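Local coordinates for protein necrotic enteritis toxin B (PDB 4I0N) that forms pores in target membranes, probably by assembling from soluble monomers into a ring with a transmembrane beta-barrel of the alpha-hemolysin type, at residues 87-92 / 224-229; 39-44 / 237-242; 55-60 / 116-121. All coordinates share one frame; numbering follows the deposited sequence. Where two conformers were deposited one is given.

Interaction 1: residues 87-92 / 224-229; sequences INVKSA and MALALT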
loop_
_atom_site.group_PDB
_atom_site.type_symbol
_atom_site.label_atom_id
_atom_site.label_comp_id
_atom_site.label_asym_id
_atom_site.label_seq_id
_atom_site.Cartn_x
_atom_site.Cartn_y
_atom_site.Cartn_z
ATOM N N ILE A 87 -3.208 -3.022 -1.732
ATOM C CA ILE A 87 -1.923 -3.374 -2.344
ATOM C C ILE A 87 -1.844 -4.892 -2.303
ATOM O O ILE A 87 -1.923 -5.487 -1.237
ATOM C CB ILE A 87 -0.725 -2.724 -1.589
ATOM C CG1 ILE A 87 -0.684 -1.202 -1.829
ATOM C CG2 ILE A 87 0.637 -3.346 -2.025
ATOM C CD1 ILE A 87 -1.483 -0.386 -0.855
ATOM N N ASN A 88 -1.689 -5.513 -3.474
ATOM C CA ASN A 88 -1.500 -6.957 -3.531
ATOM C C ASN A 88 -0.107 -7.207 -4.088
ATOM O O ASN A 88 0.299 -6.569 -5.072
ATOM C CB ASN A 88 -2.508 -7.624 -4.459
ATOM C CG ASN A 88 -3.952 -7.400 -4.054
ATOM O OD1 ASN A 88 -4.294 -7.295 -2.878
ATOM N ND2 ASN A 88 -4.818 -7.340 -5.047
ATOM N N VAL A 89 0.618 -8.128 -3.465
ATOM C CA VAL A 89 1.887 -8.550 -4.009
ATOM C C VAL A 89 1.768 -10.064 -4.224
ATOM O O VAL A 89 1.565 -10.809 -3.269
ATOM C CB VAL A 89 3.054 -8.188 -3.064
ATOM C CG1 VAL A 89 4.356 -8.667 -3.645
ATOM C CG2 VAL A 89 3.132 -6.656 -2.840
ATOM N N LYS A 90 1.873 -10.504 -5.478
ATOM C CA LYS A 90 1.672 -11.904 -5.822
ATOM C C LYS A 90 2.973 -12.486 -6.317
ATOM O O LYS A 90 3.712 -11.823 -7.020
ATOM C CB LYS A 90 0.599 -12.073 -6.903
ATOM C CG LYS A 90 -0.803 -11.692 -6.426
ATOM C CD LYS A 90 -1.783 -11.781 -7.589
ATOM C CE LYS A 90 -3.188 -11.396 -7.159
ATOM N NZ LYS A 90 -4.101 -11.355 -8.353
ATOM N N SER A 91 3.272 -13.710 -5.895
ATOM C CA SER A 91 4.412 -14.446 -6.422
ATOM C C SER A 91 3.887 -15.573 -7.327
ATOM O O SER A 91 2.900 -16.261 -7.003
ATOM C CB SER A 91 5.249 -15.021 -5.290
ATOM O OG SER A 91 6.358 -15.726 -5.799
ATOM N N ALA A 92 4.519 -15.725 -8.484
ATOM C CA ALA A 92 4.198 -16.805 -9.407
ATOM C C ALA A 92 5.447 -17.395 -10.033
ATOM O O ALA A 92 6.404 -16.691 -10.337
ATOM C CB ALA A 92 3.256 -16.299 -10.508
ATOM N N MET A 224 6.083 -1.932 1.802
ATOM C CA MET A 224 5.871 -3.253 2.355
ATOM C C MET A 224 7.085 -4.083 2.001
ATOM O O MET A 224 7.840 -3.730 1.100
ATOM C CB MET A 224 4.607 -3.929 1.800
ATOM C CG MET A 224 3.305 -3.344 2.279
ATOM S SD MET A 224 2.820 -1.862 1.342
ATOM C CE MET A 224 1.308 -1.430 2.224
ATOM N N ALA A 225 7.277 -5.189 2.693
ATOM C CA ALA A 225 8.431 -6.030 2.393
ATOM C C ALA A 225 8.097 -7.496 2.578
ATOM O O ALA A 225 7.193 -7.849 3.344
ATOM C CB ALA A 225 9.634 -5.630 3.255
ATOM N N LEU A 226 8.835 -8.356 1.881
ATOM C CA LEU A 226 8.619 -9.770 2.067
ATOM C C LEU A 226 9.885 -10.574 1.880
ATOM O O LEU A 226 10.914 -10.032 1.442
ATOM C CB LEU A 226 7.499 -10.254 1.143
ATOM C CG LEU A 226 7.653 -10.095 -0.356
ATOM C CD1 LEU A 226 8.729 -11.044 -0.890
ATOM C CD2 LEU A 226 6.295 -10.414 -0.997
ATOM N N ALA A 227 9.821 -11.858 2.243
ATOM C CA ALA A 227 10.916 -12.772 1.986
ATOM C C ALA A 227 10.370 -13.851 1.063
ATOM O O ALA A 227 9.317 -14.445 1.362
ATOM C CB ALA A 227 11.426 -13.412 3.298
ATOM N N LEU A 228 11.076 -14.091 -0.042
ATOM C CA LEU A 228 10.769 -15.197 -0.951
ATOM C C LEU A 228 11.771 -16.285 -0.757
ATOM O O LEU A 228 12.984 -16.015 -0.640
ATOM C CB LEU A 228 10.893 -14.776 -2.421
ATOM C CG LEU A 228 9.839 -13.945 -3.109
ATOM C CD1 LEU A 228 10.287 -13.675 -4.554
ATOM C CD2 LEU A 228 8.519 -14.708 -3.109
ATOM N N THR A 229 11.276 -17.515 -0.726
ATOM C CA THR A 229 12.133 -18.679 -0.664
ATOM C C THR A 229 11.986 -19.504 -1.953
ATOM O O THR A 229 10.867 -19.690 -2.447
ATOM C CB THR A 229 11.847 -19.491 0.610
ATOM O OG1 THR A 229 10.432 -19.682 0.757
ATOM C CG2 THR A 229 12.343 -18.712 1.831
#

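Interaction 2: residues 39-44 / 237-242; sequences ATLSGT and SVIIVE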
loop_
_atom_site.group_PDB
_atom_site.type_symbol
_atom_site.label_atom_id
_atom_site.label_comp_id
_atom_site.label_asym_id
_atom_site.label_seq_id
_atom_site.Cartn_x
_atom_site.Cartn_y
_atom_site.Cartn_z
ATOM N N ALA A 39 5.821 2.044 -8.672
ATOM C CA ALA A 39 6.275 0.860 -7.937
ATOM C C ALA A 39 7.761 0.703 -8.122
ATOM O O ALA A 39 8.244 0.572 -9.274
ATOM C CB ALA A 39 5.577 -0.379 -8.427
ATOM N N THR A 40 8.477 0.684 -6.992
ATOM C CA THR A 40 9.896 0.354 -6.990
ATOM C C THR A 40 10.053 -0.921 -6.195
ATOM O O THR A 40 9.655 -0.975 -5.026
ATOM C CB THR A 40 10.732 1.474 -6.339
ATOM O OG1 THR A 40 10.659 2.653 -7.156
ATOM C CG2 THR A 40 12.218 1.052 -6.212
ATOM N N LEU A 41 10.618 -1.942 -6.830
ATOM C CA LEU A 41 10.833 -3.237 -6.167
ATOM C C LEU A 41 12.332 -3.467 -6.053
ATOM O O LEU A 41 13.043 -3.525 -7.071
ATOM C CB LEU A 41 10.165 -4.385 -6.950
ATOM C CG LEU A 41 10.134 -5.734 -6.221
ATOM C CD1 LEU A 41 9.274 -5.666 -4.948
ATOM C CD2 LEU A 41 9.601 -6.808 -7.143
ATOM N N SER A 42 12.817 -3.558 -4.814
ATOM C CA SER A 42 14.246 -3.737 -4.556
ATOM C C SER A 42 14.439 -5.074 -3.891
ATOM O O SER A 42 13.587 -5.524 -3.116
ATOM C CB SER A 42 14.805 -2.639 -3.638
ATOM O OG SER A 42 14.531 -1.376 -4.216
ATOM N N GLY A 43 15.572 -5.703 -4.181
ATOM C CA GLY A 43 15.815 -7.056 -3.687
ATOM C C GLY A 43 17.187 -7.216 -3.083
ATOM O O GLY A 43 18.162 -6.600 -3.543
ATOM N N THR A 44 17.250 -8.035 -2.037
ATOM C CA THR A 44 18.524 -8.540 -1.541
ATOM C C THR A 44 18.478 -10.059 -1.660
ATOM O O THR A 44 17.722 -10.715 -0.941
ATOM C CB THR A 44 18.741 -8.149 -0.077
ATOM O OG1 THR A 44 18.552 -6.734 0.052
ATOM C CG2 THR A 44 20.155 -8.533 0.355
ATOM N N SER A 237 11.380 -16.211 -11.351
ATOM C CA SER A 237 10.003 -16.192 -10.930
ATOM C C SER A 237 9.487 -14.785 -11.218
ATOM O O SER A 237 10.218 -13.934 -11.747
ATOM C CB SER A 237 9.868 -16.582 -9.448
ATOM O OG SER A 237 10.492 -15.642 -8.591
ATOM N N VAL A 238 8.223 -14.544 -10.904
ATOM C CA VAL A 238 7.653 -13.241 -11.145
ATOM C C VAL A 238 6.983 -12.717 -9.893
ATOM O O VAL A 238 6.417 -13.485 -9.133
ATOM C CB VAL A 238 6.650 -13.311 -12.327
ATOM C CG1 VAL A 238 5.911 -12.019 -12.517
ATOM C CG2 VAL A 238 7.396 -13.691 -13.630
ATOM N N ILE A 239 7.071 -11.402 -9.676
ATOM C CA ILE A 239 6.277 -10.720 -8.651
ATOM C C ILE A 239 5.357 -9.734 -9.377
ATOM O O ILE A 239 5.804 -8.970 -10.256
ATOM C CB ILE A 239 7.183 -9.960 -7.625
ATOM C CG1 ILE A 239 7.886 -10.961 -6.691
ATOM C CG2 ILE A 239 6.387 -8.835 -6.850
ATOM C CD1 ILE A 239 6.975 -11.669 -5.674
ATOM N N ILE A 240 4.072 -9.768 -9.020
ATOM C CA ILE A 240 3.084 -8.844 -9.555
ATOM C C ILE A 240 2.640 -7.923 -8.429
ATOM O O ILE A 240 2.189 -8.380 -7.384
ATOM C CB ILE A 240 1.859 -9.586 -10.148
ATOM C CG1 ILE A 240 2.317 -10.646 -11.171
ATOM C CG2 ILE A 240 0.870 -8.579 -10.778
ATOM C CD1 ILE A 240 1.344 -11.783 -11.373
ATOM N N VAL A 241 2.784 -6.621 -8.639
ATOM C CA VAL A 241 2.338 -5.619 -7.660
ATOM C C VAL A 241 1.050 -5.039 -8.225
ATOM O O VAL A 241 1.078 -4.487 -9.324
ATOM C CB VAL A 241 3.373 -4.492 -7.537
ATOM C CG1 VAL A 241 2.865 -3.384 -6.579
ATOM C CG2 VAL A 241 4.706 -5.040 -7.004
ATOM N N GLU A 242 -0.067 -5.199 -7.505
ATOM C CA GLU A 242 -1.380 -4.706 -7.943
ATOM C C GLU A 242 -1.797 -3.614 -6.982
ATOM O O GLU A 242 -1.771 -3.812 -5.761
ATOM C CB GLU A 242 -2.456 -5.796 -7.954
ATOM C CG GLU A 242 -2.075 -7.042 -8.730
ATOM C CD GLU A 242 -3.113 -8.138 -8.614
ATOM O OE1 GLU A 242 -4.018 -8.069 -7.724
ATOM O OE2 GLU A 242 -3.025 -9.081 -9.430
#

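Interaction 3: residues 55-60 / 116-121; sequences TALLNL and NSIGYS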
loop_
_atom_site.group_PDB
_atom_site.type_symbol
_atom_site.label_atom_id
_atom_site.label_comp_id
_atom_site.label_asym_id
_atom_site.label_seq_id
_atom_site.Cartn_x
_atom_site.Cartn_y
_atom_site.Cartn_z
ATOM N N THR A 55 16.985 -17.484 -0.693
ATOM C CA THR A 55 16.058 -16.467 -0.203
ATOM C C THR A 55 16.338 -15.102 -0.819
ATOM O O THR A 55 17.487 -14.734 -1.043
ATOM C CB THR A 55 16.150 -16.343 1.343
ATOM O OG1 THR A 55 15.905 -17.627 1.932
ATOM C CG2 THR A 55 15.143 -15.295 1.886
ATOM N N ALA A 56 15.281 -14.356 -1.111
ATOM C CA ALA A 56 15.442 -12.953 -1.461
ATOM C C ALA A 56 14.534 -12.145 -0.541
ATOM O O ALA A 56 13.379 -12.492 -0.376
ATOM C CB ALA A 56 15.064 -12.718 -2.899
ATOM N N LEU A 57 15.056 -11.080 0.051
ATOM C CA LEU A 57 14.225 -10.127 0.782
ATOM C C LEU A 57 13.852 -9.050 -0.237
ATOM O O LEU A 57 14.728 -8.514 -0.920
ATOM C CB LEU A 57 15.009 -9.491 1.937
ATOM C CG LEU A 57 15.442 -10.384 3.111
ATOM C CD1 LEU A 57 16.009 -9.526 4.219
ATOM C CD2 LEU A 57 14.281 -11.200 3.660
ATOM N N LEU A 58 12.562 -8.764 -0.368
ATOM C CA LEU A 58 12.101 -7.780 -1.334
ATOM C C LEU A 58 11.485 -6.577 -0.613
ATOM O O LEU A 58 10.816 -6.729 0.408
ATOM C CB LEU A 58 11.061 -8.406 -2.294
ATOM C CG LEU A 58 11.525 -9.618 -3.116
ATOM C CD1 LEU A 58 10.447 -10.034 -4.086
ATOM C CD2 LEU A 58 12.804 -9.302 -3.872
ATOM N N ASN A 59 11.708 -5.382 -1.143
ATOM C CA ASN A 59 11.141 -4.183 -0.555
ATOM C C ASN A 59 10.340 -3.475 -1.636
ATOM O O ASN A 59 10.890 -3.154 -2.675
ATOM C CB ASN A 59 12.271 -3.271 -0.070
ATOM C CG ASN A 59 11.760 -1.986 0.595
ATOM O OD1 ASN A 59 11.069 -2.024 1.594
ATOM N ND2 ASN A 59 12.145 -0.851 0.052
ATOM N N LEU A 60 9.053 -3.257 -1.396
ATOM C CA LEU A 60 8.210 -2.511 -2.337
ATOM C C LEU A 60 8.010 -1.090 -1.815
ATOM O O LEU A 60 7.576 -0.907 -0.663
ATOM C CB LEU A 60 6.841 -3.207 -2.507
ATOM C CG LEU A 60 5.792 -2.354 -3.227
ATOM C CD1 LEU A 60 6.204 -2.095 -4.688
ATOM C CD2 LEU A 60 4.395 -3.017 -3.170
ATOM N N ASN A 116 8.379 -1.456 10.571
ATOM C CA ASN A 116 8.862 -2.759 11.061
ATOM C C ASN A 116 9.955 -3.275 10.164
ATOM O O ASN A 116 10.316 -2.643 9.166
ATOM C CB ASN A 116 7.745 -3.805 11.210
ATOM C CG ASN A 116 8.107 -4.948 12.193
ATOM O OD1 ASN A 116 9.143 -4.929 12.884
ATOM N ND2 ASN A 116 7.239 -5.944 12.253
ATOM N N SER A 117 10.558 -4.380 10.591
ATOM C CA SER A 117 11.673 -4.946 9.859
ATOM C C SER A 117 11.491 -6.438 9.685
ATOM O O SER A 117 10.866 -7.105 10.528
ATOM C CB SER A 117 12.993 -4.673 10.572
ATOM O OG SER A 117 14.067 -5.157 9.788
ATOM N N ILE A 118 12.009 -6.945 8.569
ATOM C CA ILE A 118 12.049 -8.381 8.304
ATOM C C ILE A 118 13.524 -8.725 8.157
ATOM O O ILE A 118 14.236 -8.066 7.422
ATOM C CB ILE A 118 11.196 -8.772 7.040
ATOM C CG1 ILE A 118 11.256 -10.277 6.757
ATOM C CG2 ILE A 118 11.568 -7.927 5.807
ATOM C CD1 ILE A 118 10.051 -10.752 5.937
ATOM N N GLY A 119 13.970 -9.753 8.858
ATOM C CA GLY A 119 15.397 -10.058 8.917
ATOM C C GLY A 119 15.688 -11.465 8.431
ATOM O O GLY A 119 14.834 -12.362 8.531
ATOM N N TYR A 120 16.897 -11.641 7.892
ATOM C CA TYR A 120 17.372 -12.947 7.456
ATOM C C TYR A 120 18.565 -13.341 8.309
ATOM O O TYR A 120 19.500 -12.563 8.470
ATOM C CB TYR A 120 17.762 -12.925 5.968
ATOM C CG TYR A 120 18.328 -14.247 5.500
ATOM C CD1 TYR A 120 17.489 -15.236 4.991
ATOM C CD2 TYR A 120 19.694 -14.518 5.578
ATOM C CE1 TYR A 120 17.992 -16.463 4.576
ATOM C CE2 TYR A 120 20.209 -15.750 5.172
ATOM C CZ TYR A 120 19.348 -16.714 4.667
ATOM O OH TYR A 120 19.827 -17.930 4.247
ATOM N N SER A 121 18.526 -14.551 8.849
ATOM C CA SER A 121 19.667 -15.105 9.571
ATOM C C SER A 121 20.342 -16.182 8.745
ATOM O O SER A 121 19.668 -17.015 8.136
ATOM C CB SER A 121 19.217 -15.717 10.887
ATOM O OG SER A 121 18.696 -14.715 11.732
#

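Interaction 1: residues 87-92 / 224-229
The hydroxyl of Ser91 is the polar side-chain atom of this otherwise apolar contact, and it rests on a methyl: OG lies 3.6 Å from CD2 of Leu228. The same methyl also packs on the serine CB, at 3.9 Å, so one methyl touches both atoms of the short side chain. OG, anti to the backbone N (chi1 -180°), comes nearer that methyl than CB does. A small residue suits the spot, since Ser91 and Leu228 have the nearest CA atoms of the three facing pairs, 8.4 Å apart, and Ile98 and Ile239 border both.

Two residues earlier, Val89 presents CG1 to CD2 of Leu226 at 3.7 Å, the two branched side chains meeting at a slant. The strand axes stand 9.8 Å apart and run in nearly the same direction, 18° from parallel, far too wide for backbone pairing. This is face-to-face packing in a beta-sandwich: strand 76-92 belongs to one sheet and strand 219-231 to the other, and every second residue of each turns inward. CG of Leu226 sits between its backbone N and carbonyl carbon (chi1 60°), a less common choice for leucine, which holds CD2 up against the valine while the side chain also touches Leu58 of the neighbouring strand.

At the far end Ile87 offers CG2 to SD of Met224 at a looser 4.3 Å. The unbranched methionine bends at its second torsion and brings its sulfur to the isoleucine, and its side chain also touches Trp168 and Pro105.

Interaction 2: residues 39-44 / 237-242
No ring, amide or other flat side chain enters the meeting of Leu41 with Ile239, so there are no faces or edges to cover, and aliphatic carbons do the touching. CD2 of Leu41 fits against the branch of the isoleucine, 3.8 Å from CG2 and 4.0 Å from CB of Ile239. The two side chains cross at about a right angle, which lets the leucine end lie over the root of the isoleucine instead of running beside it. Leu41 reaches this far because its CG is turned anti to the backbone N (chi1 -170°). On the other side, CG2 of Ile239 is likewise anti to its own N, leaving CG1 and CD1 to extend elsewhere. Beta-branched isoleucine suits an extended strand and here gives CG2 to Leu41 while its CG1 branch packs against Leu58.

Strand 37-47 is part of the six-stranded antiparallel sheet and strand 236-255 part of the facing one, so the contact lies in the core of the beta-sandwich between them. Val241 in turn touches Leu60, which like Leu58 comes from the strand next to 37-47 in the first sheet.

The second pair is lighter. CB of Ala39 approaches CG1 of Val241 at 4.4 Å, where the CA atoms of Ala39 and Val241 are 7.6 Å apart; with the backbones this near, a single methyl facing a compact valine is enough. Leu41 pairs through its backbone with Asp30, a magnesium-binding residue that carries no ion in this model, and the side chains of Leu41 and Asp30 are about 6 Å apart.

Interaction 3: residues 55-60 / 116-121
Thr55 and Tyr120 make the aromatic part of this contact. The threonine approaches the CD1–CE1 part of the phenol ring obliquely, with OG1 3.6 Å and CB 3.7 Å from CE1 of Tyr120, while its methyl CG2 comes to 3.9 Å from CD1. Tyr120 leans toward the threonine with CG anti to the backbone N (chi1 177°). Tyrosine suits the place since its ring can be buried while the hydroxyl beyond it bonds to Asp48; threonine offers both a methyl and an oxygen to the ring.

The aliphatic packing centres on Leu57, the residue with the most surface in the contact. Its CD1 lies 4.2 Å from CB of Tyr120, and its CD2 lies 4.4 Å from CG1 of Ile118. The forked leucine thus reaches two residues on alternate positions of the opposing strand, and Ile126 touches all four participants.

Against the backbone, CD1 of Leu57 also rests 3.9 Å from O of Ile118, a van der Waals contact.

The strands run almost antiparallel, at 162°, with axes 8.7 Å apart, a spacing of stacked layers. Strand 113-120 lies in a small three-stranded sheet with 126-127 and 144-150, the last two connected through the unmodelled residues 129-142. This is consistent with the folded prestem of soluble alpha-hemolysin-family monomers, held against the beta-sandwich before it unfolds into the pore barrel.

Strand 53-65 joins all three contacts. Its neighbours in the six-stranded sheet are 219-231, by a probable hydrogen bond from Leu58 N to Leu226 O (2.8 Å), and 37-47, by one from Asn59 N to Ser42 O (2.7 Å). Interactions 1 and 2, centres 7 Å apart, lie in the core between this sheet and the other; on the far face of that second sheet a salt bridge from Lys90 NZ to Glu242 OE2 (2.7 Å) ties strands 76-92 and 236-255. Interaction 3 lies on the opposite face of the first sheet, about 10 Å from interaction 1 and 13 Å from interaction 2, centre to centre. A bound magnesium ion is about 9 Å from the Ser91 side chain.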